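Local coordinates for protein toll-like receptor 13 (Mus musculus, PDB 4Z0C) that recognises bacterial 23S ribosomal RNA through its leucine-rich-repeat ectodomain and signals through MYD88 and TRAF6 to activate NF-kappa-B, at residues F655-G660 with H683-R688; L663-D668 with Y690-P695; L171-R176 with E193-A198. All blocks are in the same frame, centred on the assembly; numbering follows the deposited sequence.

Interaction 1. Residues F655-G660 with H683-R688; sequences FFDVYG and HIPFLR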
loop_
_atom_site.group_PDB
_atom_site.type_symbol
_atom_site.label_atom_id
_atom_site.label_comp_id
_atom_site.label_asym_id
_atom_site.label_seq_id
_atom_site.Cartn_x
_atom_site.Cartn_y
_atom_site.Cartn_z
ATOM N N PHE A 655 -23.589 -24.189 -8.376
ATOM C CA PHE A 655 -22.405 -23.715 -9.061
ATOM C C PHE A 655 -21.213 -24.136 -8.208
ATOM O O PHE A 655 -21.108 -23.731 -7.056
ATOM C CB PHE A 655 -22.460 -22.196 -9.174
ATOM C CG PHE A 655 -21.434 -21.606 -10.104
ATOM C CD1 PHE A 655 -20.195 -21.204 -9.625
ATOM C CD2 PHE A 655 -21.722 -21.415 -11.446
ATOM C CE1 PHE A 655 -19.256 -20.639 -10.478
ATOM C CE2 PHE A 655 -20.788 -20.851 -12.305
ATOM C CZ PHE A 655 -19.560 -20.461 -11.824
ATOM N N PHE A 656 -20.333 -24.962 -8.768
ATOM C CA PHE A 656 -19.183 -25.516 -8.052
ATOM C C PHE A 656 -17.985 -25.403 -8.962
ATOM O O PHE A 656 -17.943 -26.035 -10.024
ATOM C CB PHE A 656 -19.426 -26.975 -7.668
ATOM C CG PHE A 656 -18.225 -27.661 -7.068
ATOM C CD1 PHE A 656 -17.841 -27.401 -5.758
ATOM C CD2 PHE A 656 -17.500 -28.593 -7.804
ATOM C CE1 PHE A 656 -16.741 -28.043 -5.187
ATOM C CE2 PHE A 656 -16.403 -29.233 -7.247
ATOM C CZ PHE A 656 -16.020 -28.956 -5.930
ATOM N N ASP A 657 -17.030 -24.570 -8.556
ATOM C CA ASP A 657 -15.998 -24.101 -9.464
ATOM C C ASP A 657 -14.672 -24.659 -9.037
ATOM O O ASP A 657 -14.151 -24.312 -7.971
ATOM C CB ASP A 657 -15.955 -22.574 -9.447
ATOM C CG ASP A 657 -15.065 -22.001 -10.526
ATOM O OD1 ASP A 657 -14.182 -22.730 -11.039
ATOM O OD2 ASP A 657 -15.235 -20.809 -10.842
ATOM N N VAL A 658 -14.116 -25.514 -9.883
ATOM C CA VAL A 658 -12.855 -26.173 -9.577
ATOM C C VAL A 658 -11.923 -26.056 -10.790
ATOM O O VAL A 658 -10.995 -26.841 -10.994
ATOM C CB VAL A 658 -13.116 -27.625 -9.101
ATOM C CG1 VAL A 658 -13.499 -28.527 -10.274
ATOM C CG2 VAL A 658 -11.941 -28.159 -8.312
ATOM N N TYR A 659 -12.202 -25.030 -11.585
ATOM C CA TYR A 659 -11.344 -24.594 -12.675
ATOM C C TYR A 659 -9.984 -24.121 -12.140
ATOM O O TYR A 659 -9.888 -23.639 -11.020
ATOM C CB TYR A 659 -12.056 -23.475 -13.423
ATOM C CG TYR A 659 -11.252 -22.769 -14.494
ATOM C CD1 TYR A 659 -10.833 -23.443 -15.643
ATOM C CD2 TYR A 659 -10.964 -21.402 -14.385
ATOM C CE1 TYR A 659 -10.111 -22.793 -16.628
ATOM C CE2 TYR A 659 -10.253 -20.738 -15.370
ATOM C CZ TYR A 659 -9.828 -21.436 -16.485
ATOM O OH TYR A 659 -9.109 -20.779 -17.450
ATOM N N GLY A 660 -8.939 -24.261 -12.948
ATOM C CA GLY A 660 -7.609 -23.842 -12.559
ATOM C C GLY A 660 -6.988 -24.712 -11.477
ATOM O O GLY A 660 -6.102 -24.253 -10.757
ATOM N N HIS A 683 -23.853 -26.603 -12.082
ATOM C CA HIS A 683 -22.969 -26.183 -13.164
ATOM C C HIS A 683 -21.506 -26.135 -12.709
ATOM O O HIS A 683 -21.216 -25.734 -11.593
ATOM C CB HIS A 683 -23.376 -24.824 -13.761
ATOM C CG HIS A 683 -22.478 -24.393 -14.873
ATOM N ND1 HIS A 683 -22.529 -24.958 -16.128
ATOM C CD2 HIS A 683 -21.447 -23.513 -14.900
ATOM C CE1 HIS A 683 -21.590 -24.427 -16.891
ATOM N NE2 HIS A 683 -20.921 -23.546 -16.169
ATOM N N ILE A 684 -20.605 -26.550 -13.594
ATOM C CA ILE A 684 -19.189 -26.654 -13.289
ATOM C C ILE A 684 -18.338 -26.035 -14.398
ATOM O O ILE A 684 -18.130 -26.643 -15.443
ATOM C CB ILE A 684 -18.774 -28.127 -12.949
ATOM C CG1 ILE A 684 -19.339 -28.495 -11.576
ATOM C CG2 ILE A 684 -17.238 -28.311 -12.928
ATOM C CD1 ILE A 684 -19.597 -29.898 -11.382
ATOM N N PRO A 685 -17.859 -24.802 -14.159
ATOM C CA PRO A 685 -17.147 -23.952 -15.118
ATOM C C PRO A 685 -15.979 -24.616 -15.835
ATOM O O PRO A 685 -14.992 -25.029 -15.206
ATOM C CB PRO A 685 -16.610 -22.808 -14.246
ATOM C CG PRO A 685 -17.405 -22.831 -12.994
ATOM C CD PRO A 685 -18.278 -24.047 -12.966
ATOM N N PHE A 686 -16.105 -24.659 -17.159
ATOM C CA PHE A 686 -15.058 -25.091 -18.084
ATOM C C PHE A 686 -14.674 -26.556 -17.929
ATOM O O PHE A 686 -13.646 -26.984 -18.448
ATOM C CB PHE A 686 -13.832 -24.180 -17.998
ATOM C CG PHE A 686 -14.164 -22.708 -18.046
ATOM C CD1 PHE A 686 -14.683 -22.136 -19.203
ATOM C CD2 PHE A 686 -13.977 -21.901 -16.935
ATOM C CE1 PHE A 686 -15.007 -20.785 -19.257
ATOM C CE2 PHE A 686 -14.293 -20.545 -16.982
ATOM C CZ PHE A 686 -14.810 -19.987 -18.157
ATOM N N LEU A 687 -15.544 -27.309 -17.257
ATOM C CA LEU A 687 -15.369 -28.739 -16.967
ATOM C C LEU A 687 -14.785 -29.535 -18.125
ATOM O O LEU A 687 -13.797 -30.245 -17.958
ATOM C CB LEU A 687 -16.716 -29.360 -16.591
ATOM C CG LEU A 687 -16.772 -30.895 -16.541
ATOM C CD1 LEU A 687 -15.947 -31.419 -15.360
ATOM C CD2 LEU A 687 -18.205 -31.373 -16.449
ATOM N N ARG A 688 -15.385 -29.377 -19.305
ATOM C CA ARG A 688 -15.000 -30.137 -20.497
ATOM C C ARG A 688 -13.636 -29.778 -21.074
ATOM O O ARG A 688 -13.237 -30.334 -22.101
ATOM C CB ARG A 688 -16.057 -29.996 -21.598
ATOM C CG ARG A 688 -17.435 -30.465 -21.198
ATOM C CD ARG A 688 -18.367 -30.529 -22.387
ATOM N NE ARG A 688 -19.186 -31.736 -22.304
ATOM C CZ ARG A 688 -18.979 -32.832 -23.032
ATOM N NH1 ARG A 688 -17.996 -32.868 -23.928
ATOM N NH2 ARG A 688 -19.760 -33.888 -22.873
#
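Pro685 sits where two side chains of the last repeat strand converge. Its CG comes to 3.4 Å from Phe655 CZ, while its CD lies over one face of the Phe655 ring, set off toward the rim in a CH-pi contact. The same CG also presses on the carboxylate of Asp657, with Asp657 CG 3.5 Å away. Phe655 swings its ring beside its own carbonyl carbon (chi1 -168°), and this brings the ring alongside His683; the two side chains point the same way, with Phe655 CE2 3.8 Å from His683 CD2 and the planes inclined at 34°. At the other end Phe686 turns an edge to the face of Tyr659, its CD2 standing 3.7 Å above the middle of that ring, with the planes at 53°. Beside the first pair the backbones form a single bridge, Phe655 with His683, in which Phe656 N donates to His683 O at 3.1 Å, nearly straight, and Ile684 CG1 packs against Phe656 O. Asp657 is held twice: OD1 accepts from Tyr659 N in an Asx turn and OD2 forms a salt bridge with Arg635. Along its other side, strand 655-657 is hydrogen-bonded to the region of strand 631-633. The 683-688 segment covers the end of the stacked repeat strands; Ile684 touches Trp675 and Ser676 of helix 670-678, and strand 7-9 lies against Pro685 and Phe686.

Interaction 2. Residues L663-D668 with Y690-P695; sequences LQCTCD and YPCQQP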
loop_
_atom_site.group_PDB
_atom_site.type_symbol
_atom_site.label_atom_id
_atom_site.label_comp_id
_atom_site.label_asym_id
_atom_site.label_seq_id
_atom_site.Cartn_x
_atom_site.Cartn_y
_atom_site.Cartn_z
ATOM N N LEU A 663 -6.677 -31.531 -11.163
ATOM C CA LEU A 663 -7.445 -32.763 -11.039
ATOM C C LEU A 663 -6.805 -33.920 -11.815
ATOM O O LEU A 663 -6.564 -33.825 -13.019
ATOM C CB LEU A 663 -8.872 -32.516 -11.519
ATOM C CG LEU A 663 -9.900 -32.180 -10.435
ATOM C CD1 LEU A 663 -9.252 -31.601 -9.203
ATOM C CD2 LEU A 663 -10.981 -31.250 -10.972
ATOM N N GLN A 664 -6.529 -35.020 -11.127
ATOM C CA GLN A 664 -5.803 -36.102 -11.763
ATOM C C GLN A 664 -6.731 -37.041 -12.525
ATOM O O GLN A 664 -7.821 -37.374 -12.050
ATOM C CB GLN A 664 -4.992 -36.870 -10.736
ATOM C CG GLN A 664 -4.446 -36.002 -9.631
ATOM C CD GLN A 664 -3.096 -36.481 -9.161
ATOM O OE1 GLN A 664 -2.097 -36.332 -9.868
ATOM N NE2 GLN A 664 -3.057 -37.090 -7.978
ATOM N N CYS A 665 -6.304 -37.444 -13.719
ATOM C CA CYS A 665 -7.037 -38.440 -14.482
ATOM C C CYS A 665 -6.722 -39.844 -13.965
ATOM O O CYS A 665 -6.019 -40.619 -14.611
ATOM C CB CYS A 665 -6.711 -38.327 -15.969
ATOM S SG CYS A 665 -7.285 -36.783 -16.714
ATOM N N THR A 666 -7.252 -40.150 -12.786
ATOM C CA THR A 666 -7.128 -41.461 -12.187
ATOM C C THR A 666 -8.502 -41.808 -11.649
ATOM O O THR A 666 -9.422 -40.981 -11.695
ATOM C CB THR A 666 -6.139 -41.487 -10.993
ATOM O OG1 THR A 666 -6.740 -40.843 -9.861
ATOM C CG2 THR A 666 -4.827 -40.785 -11.334
ATOM N N CYS A 667 -8.612 -43.007 -11.085
ATOM C CA CYS A 667 -9.863 -43.518 -10.544
ATOM C C CYS A 667 -10.317 -42.769 -9.294
ATOM O O CYS A 667 -11.477 -42.875 -8.902
ATOM C CB CYS A 667 -9.736 -45.020 -10.228
ATOM S SG CYS A 667 -9.651 -46.095 -11.687
ATOM N N ASP A 668 -9.411 -42.032 -8.653
ATOM C CA ASP A 668 -9.792 -41.246 -7.481
ATOM C C ASP A 668 -10.845 -40.207 -7.853
ATOM O O ASP A 668 -11.654 -39.808 -7.021
ATOM C CB ASP A 668 -8.578 -40.564 -6.864
ATOM C CG ASP A 668 -7.637 -41.549 -6.202
ATOM O OD1 ASP A 668 -7.285 -42.552 -6.851
ATOM O OD2 ASP A 668 -7.258 -41.329 -5.033
ATOM N N TYR A 690 -10.890 -29.331 -18.671
ATOM C CA TYR A 690 -9.929 -29.690 -17.624
ATOM C C TYR A 690 -8.966 -30.739 -18.160
ATOM O O TYR A 690 -9.388 -31.818 -18.569
ATOM C CB TYR A 690 -10.617 -30.246 -16.372
ATOM C CG TYR A 690 -11.532 -29.306 -15.617
ATOM C CD1 TYR A 690 -11.659 -27.961 -15.977
ATOM C CD2 TYR A 690 -12.282 -29.773 -14.533
ATOM C CE1 TYR A 690 -12.513 -27.115 -15.283
ATOM C CE2 TYR A 690 -13.139 -28.929 -13.829
ATOM C CZ TYR A 690 -13.254 -27.600 -14.213
ATOM O OH TYR A 690 -14.108 -26.759 -13.523
ATOM N N PRO A 691 -7.668 -30.421 -18.158
ATOM C CA PRO A 691 -6.648 -31.278 -18.762
ATOM C C PRO A 691 -6.129 -32.334 -17.798
ATOM O O PRO A 691 -6.204 -32.167 -16.580
ATOM C CB PRO A 691 -5.527 -30.289 -19.064
ATOM C CG PRO A 691 -5.604 -29.337 -17.911
ATOM C CD PRO A 691 -7.082 -29.199 -17.583
ATOM N N CYS A 692 -5.586 -33.411 -18.354
ATOM C CA CYS A 692 -4.958 -34.438 -17.540
ATOM C C CYS A 692 -3.604 -33.934 -17.095
ATOM O O CYS A 692 -2.918 -33.251 -17.853
ATOM C CB CYS A 692 -4.819 -35.741 -18.321
ATOM S SG CYS A 692 -6.393 -36.605 -18.537
ATOM N N GLN A 693 -3.220 -34.287 -15.871
ATOM C CA GLN A 693 -2.014 -33.748 -15.247
ATOM C C GLN A 693 -0.748 -34.304 -15.885
ATOM O O GLN A 693 0.345 -33.779 -15.673
ATOM C CB GLN A 693 -2.023 -34.014 -13.742
ATOM C CG GLN A 693 -1.967 -32.759 -12.889
ATOM C CD GLN A 693 -2.968 -31.696 -13.320
ATOM O OE1 GLN A 693 -4.139 -31.985 -13.575
ATOM N NE2 GLN A 693 -2.508 -30.454 -13.395
ATOM N N GLN A 694 -0.920 -35.355 -16.684
ATOM C CA GLN A 694 0.162 -35.983 -17.433
ATOM C C GLN A 694 0.908 -34.957 -18.277
ATOM O O GLN A 694 0.298 -34.260 -19.087
ATOM C CB GLN A 694 -0.418 -37.065 -18.350
ATOM C CG GLN A 694 0.572 -37.655 -19.349
ATOM C CD GLN A 694 1.364 -38.818 -18.784
ATOM O OE1 GLN A 694 2.496 -38.651 -18.329
ATOM N NE2 GLN A 694 0.772 -40.008 -18.816
ATOM N N PRO A 695 2.236 -34.862 -18.081
ATOM C CA PRO A 695 3.121 -33.912 -18.771
ATOM C C PRO A 695 2.943 -33.912 -20.292
ATOM O O PRO A 695 3.161 -32.887 -20.935
ATOM C CB PRO A 695 4.516 -34.410 -18.398
ATOM C CG PRO A 695 4.334 -35.049 -17.070
ATOM C CD PRO A 695 2.968 -35.674 -17.092
HETATM O O HOH W 1 -7.983 -32.133 -14.804
#
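Cys665 reaches Cys692 through a covalent bond, and its short side chain can be followed atom by atom. CB leaves the backbone toward the 690-695 segment. With chi1 at -66° the sulfur lies beside the backbone N, and from there SG closes the disulfide to Cys692 SG at 2.0 Å. The bridge is twisted by -89° about the S-S bond, close to the perpendicular that disulfides prefer, which points to an unstrained link; Cys692 has much the same first torsion, chi1 -73°. Where the link begins, Cys665 is the centre of an inverse gamma turn. Between the two backbones, on the Leu663 side of the disulfide, a water donates to Leu663 O at 2.8 Å and also approaches Pro691 O; this second contact is modelled at an unusually short 2.5 Å, so its length is doubtful. Farther in, Leu663 and Tyr690 run side by side, and their CD2 atoms meet at 4.1 Å. The Tyr690 hydroxyl is hydrogen-bonded to Pro685 O. Cys667, two residues past the bridge, forms a second disulfide with Cys709, while Thr666 OG1 accepts from Asp668 N in an ST turn that leads into helix 670-678. Two disulfides that tie the entrance of this helix to the chain after it are characteristic of the LRRCT module, the cysteine-rich cap that ends the leucine-rich-repeat ectodomains of Toll-like receptors.

Interaction 3. Residues L171-R176 with E193-A198; sequences LDHSPR and ELNFSA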
loop_
_atom_site.group_PDB
_atom_site.type_symbol
_atom_site.label_atom_id
_atom_site.label_comp_id
_atom_site.label_asym_id
_atom_site.label_seq_id
_atom_site.Cartn_x
_atom_site.Cartn_y
_atom_site.Cartn_z
ATOM N N LEU A 171 -22.267 17.053 -46.178
ATOM C CA LEU A 171 -23.596 16.468 -46.068
ATOM C C LEU A 171 -24.144 16.123 -47.456
ATOM O O LEU A 171 -23.500 16.397 -48.467
ATOM C CB LEU A 171 -24.562 17.401 -45.326
ATOM C CG LEU A 171 -24.500 17.493 -43.798
ATOM C CD1 LEU A 171 -23.444 16.556 -43.219
ATOM C CD2 LEU A 171 -24.297 18.919 -43.338
ATOM N N ASP A 172 -25.313 15.487 -47.492
ATOM C CA ASP A 172 -25.934 15.060 -48.750
ATOM C C ASP A 172 -26.993 16.058 -49.260
ATOM O O ASP A 172 -27.673 16.709 -48.464
ATOM C CB ASP A 172 -26.541 13.662 -48.569
ATOM C CG ASP A 172 -27.450 13.265 -49.718
ATOM O OD1 ASP A 172 -28.660 13.565 -49.640
ATOM O OD2 ASP A 172 -26.959 12.656 -50.692
ATOM N N HIS A 173 -27.143 16.167 -50.582
ATOM C CA HIS A 173 -28.068 17.156 -51.152
ATOM C C HIS A 173 -29.123 16.655 -52.137
ATOM O O HIS A 173 -29.483 17.360 -53.076
ATOM C CB HIS A 173 -27.301 18.353 -51.705
ATOM C CG HIS A 173 -26.527 19.077 -50.653
ATOM N ND1 HIS A 173 -27.113 19.982 -49.790
ATOM C CD2 HIS A 173 -25.227 18.995 -50.285
ATOM C CE1 HIS A 173 -26.202 20.439 -48.954
ATOM N NE2 HIS A 173 -25.048 19.857 -49.232
ATOM N N SER A 174 -29.612 15.440 -51.917
ATOM C CA SER A 174 -30.830 14.972 -52.565
ATOM C C SER A 174 -31.879 14.867 -51.474
ATOM O O SER A 174 -31.584 14.382 -50.386
ATOM C CB SER A 174 -30.621 13.619 -53.246
ATOM O OG SER A 174 -29.298 13.496 -53.733
ATOM N N PRO A 175 -33.093 15.369 -51.741
ATOM C CA PRO A 175 -34.117 15.440 -50.692
ATOM C C PRO A 175 -34.424 14.095 -50.042
ATOM O O PRO A 175 -34.721 13.113 -50.726
ATOM C CB PRO A 175 -35.344 15.976 -51.433
ATOM C CG PRO A 175 -34.782 16.732 -52.588
ATOM C CD PRO A 175 -33.513 16.037 -52.985
ATOM N N ARG A 176 -34.317 14.058 -48.716
ATOM C CA ARG A 176 -34.713 12.879 -47.954
ATOM C C ARG A 176 -35.233 13.202 -46.550
ATOM O O ARG A 176 -35.189 14.344 -46.099
ATOM C CB ARG A 176 -33.597 11.825 -47.913
ATOM C CG ARG A 176 -32.197 12.325 -48.190
ATOM C CD ARG A 176 -31.239 11.145 -48.198
ATOM N NE ARG A 176 -30.245 11.176 -49.268
ATOM C CZ ARG A 176 -29.909 10.113 -49.994
ATOM N NH1 ARG A 176 -30.519 8.957 -49.795
ATOM N NH2 ARG A 176 -28.985 10.209 -50.941
ATOM N N GLU A 193 -19.413 21.877 -43.851
ATOM C CA GLU A 193 -20.720 22.521 -43.955
ATOM C C GLU A 193 -21.695 22.017 -42.895
ATOM O O GLU A 193 -21.573 20.901 -42.397
ATOM C CB GLU A 193 -21.321 22.264 -45.346
ATOM C CG GLU A 193 -22.193 21.005 -45.390
ATOM C CD GLU A 193 -22.443 20.469 -46.789
ATOM O OE1 GLU A 193 -21.488 19.954 -47.413
ATOM O OE2 GLU A 193 -23.603 20.536 -47.253
ATOM N N LEU A 194 -22.673 22.848 -42.564
ATOM C CA LEU A 194 -23.770 22.445 -41.697
ATOM C C LEU A 194 -25.108 22.776 -42.363
ATOM O O LEU A 194 -26.037 23.257 -41.717
ATOM C CB LEU A 194 -23.663 23.125 -40.323
ATOM C CG LEU A 194 -22.710 22.459 -39.323
ATOM C CD1 LEU A 194 -22.581 23.262 -38.043
ATOM C CD2 LEU A 194 -23.168 21.048 -39.014
ATOM N N ASN A 195 -25.193 22.511 -43.662
ATOM C CA ASN A 195 -26.385 22.816 -44.450
ATOM C C ASN A 195 -27.324 21.608 -44.529
ATOM O O ASN A 195 -27.086 20.679 -45.305
ATOM C CB ASN A 195 -25.950 23.265 -45.857
ATOM C CG ASN A 195 -27.119 23.601 -46.766
ATOM O OD1 ASN A 195 -28.283 23.584 -46.348
ATOM N ND2 ASN A 195 -26.814 23.890 -48.031
ATOM N N PHE A 196 -28.401 21.621 -43.750
ATOM C CA PHE A 196 -29.310 20.469 -43.728
ATOM C C PHE A 196 -30.589 20.625 -44.579
ATOM O O PHE A 196 -31.591 19.989 -44.288
ATOM C CB PHE A 196 -29.708 20.112 -42.283
ATOM C CG PHE A 196 -28.633 19.407 -41.502
ATOM C CD1 PHE A 196 -27.595 20.114 -40.922
ATOM C CD2 PHE A 196 -28.670 18.034 -41.331
ATOM C CE1 PHE A 196 -26.610 19.468 -40.188
ATOM C CE2 PHE A 196 -27.677 17.380 -40.604
ATOM C CZ PHE A 196 -26.644 18.108 -40.035
ATOM N N SER A 197 -30.553 21.462 -45.615
ATOM C CA SER A 197 -31.707 21.669 -46.515
ATOM C C SER A 197 -32.365 20.384 -47.016
ATOM O O SER A 197 -33.540 20.131 -46.754
ATOM C CB SER A 197 -31.276 22.490 -47.732
ATOM O OG SER A 197 -31.025 23.835 -47.367
ATOM N N ALA A 198 -31.586 19.552 -47.697
ATOM C CA ALA A 198 -32.102 18.344 -48.331
ATOM C C ALA A 198 -32.332 17.181 -47.363
ATOM O O ALA A 198 -32.661 16.062 -47.781
ATOM C CB ALA A 198 -31.168 17.916 -49.445
#
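The polar contacts centre on a hydrogen bond between His173 and Glu193. His173 CG stands beside its backbone N (chi1 -62°), which sends the imidazole toward Glu193, and His173 NE2 donates to the syn lone pair of Glu193 OE2; the modelled 2.5 Å is unusually short and the bond is bent (140°), so its exact length is doubtful. Ring and carboxylate are nearly coplanar, and the carboxylate lies at the ring edge. The other oxygen, OE1, takes a weak bond from Leu171 N. Asn195 ND2 lies 3.6 Å from His173 CE1, the two side chains crossing almost perpendicularly, amide and ring planes 55° apart. Backbone pairing follows at the far end, where Arg176 N donates to Ala198 O at 2.8 Å. These segments belong to LRR 6 and LRR 7, and the contact joins equivalent parts of successive turns of the solenoid. Apolar contacts fill the space between: Leu171 CD2 lies over one face of the Phe196 ring, 3.9 Å from Phe196 CE1, while Ala198 CB rests against the backbone of His173 at 3.6 Å from its carbonyl carbon. Within 171-176, Arg176 grips Asp172 side-on, NE to OD1 at 2.9 Å and NH2 to OD2. Ser174 N reaches the same OD1 from the opposite face of the carboxylate, forming an Asx turn. Asp172 OD2 also hydrogen-bonds to Ser146 OG, and Arg176 NH1 makes a salt bridge with Glu150 of helix 145-152.

Overall arrangement
Along the chain interaction 3 comes first and is complete long before the other two begin. It joins two neighbouring repeats, LRR 6 and LRR 7, far from the C-terminal end, with its centre about 57 Å from that of interaction 1 and about 67 Å from that of interaction 2. Interactions 1 and 2 are about 15 Å apart between centres, and their segments alternate in sequence around helix 670-678. They meet at Tyr690 and Pro685. Interaction 1 joins the LRRCT to the last repeat strand and interaction 2 closes the LRRCT on itself, while interaction 3 exemplifies the repeat-to-repeat joints that build the RNA-binding ectodomain.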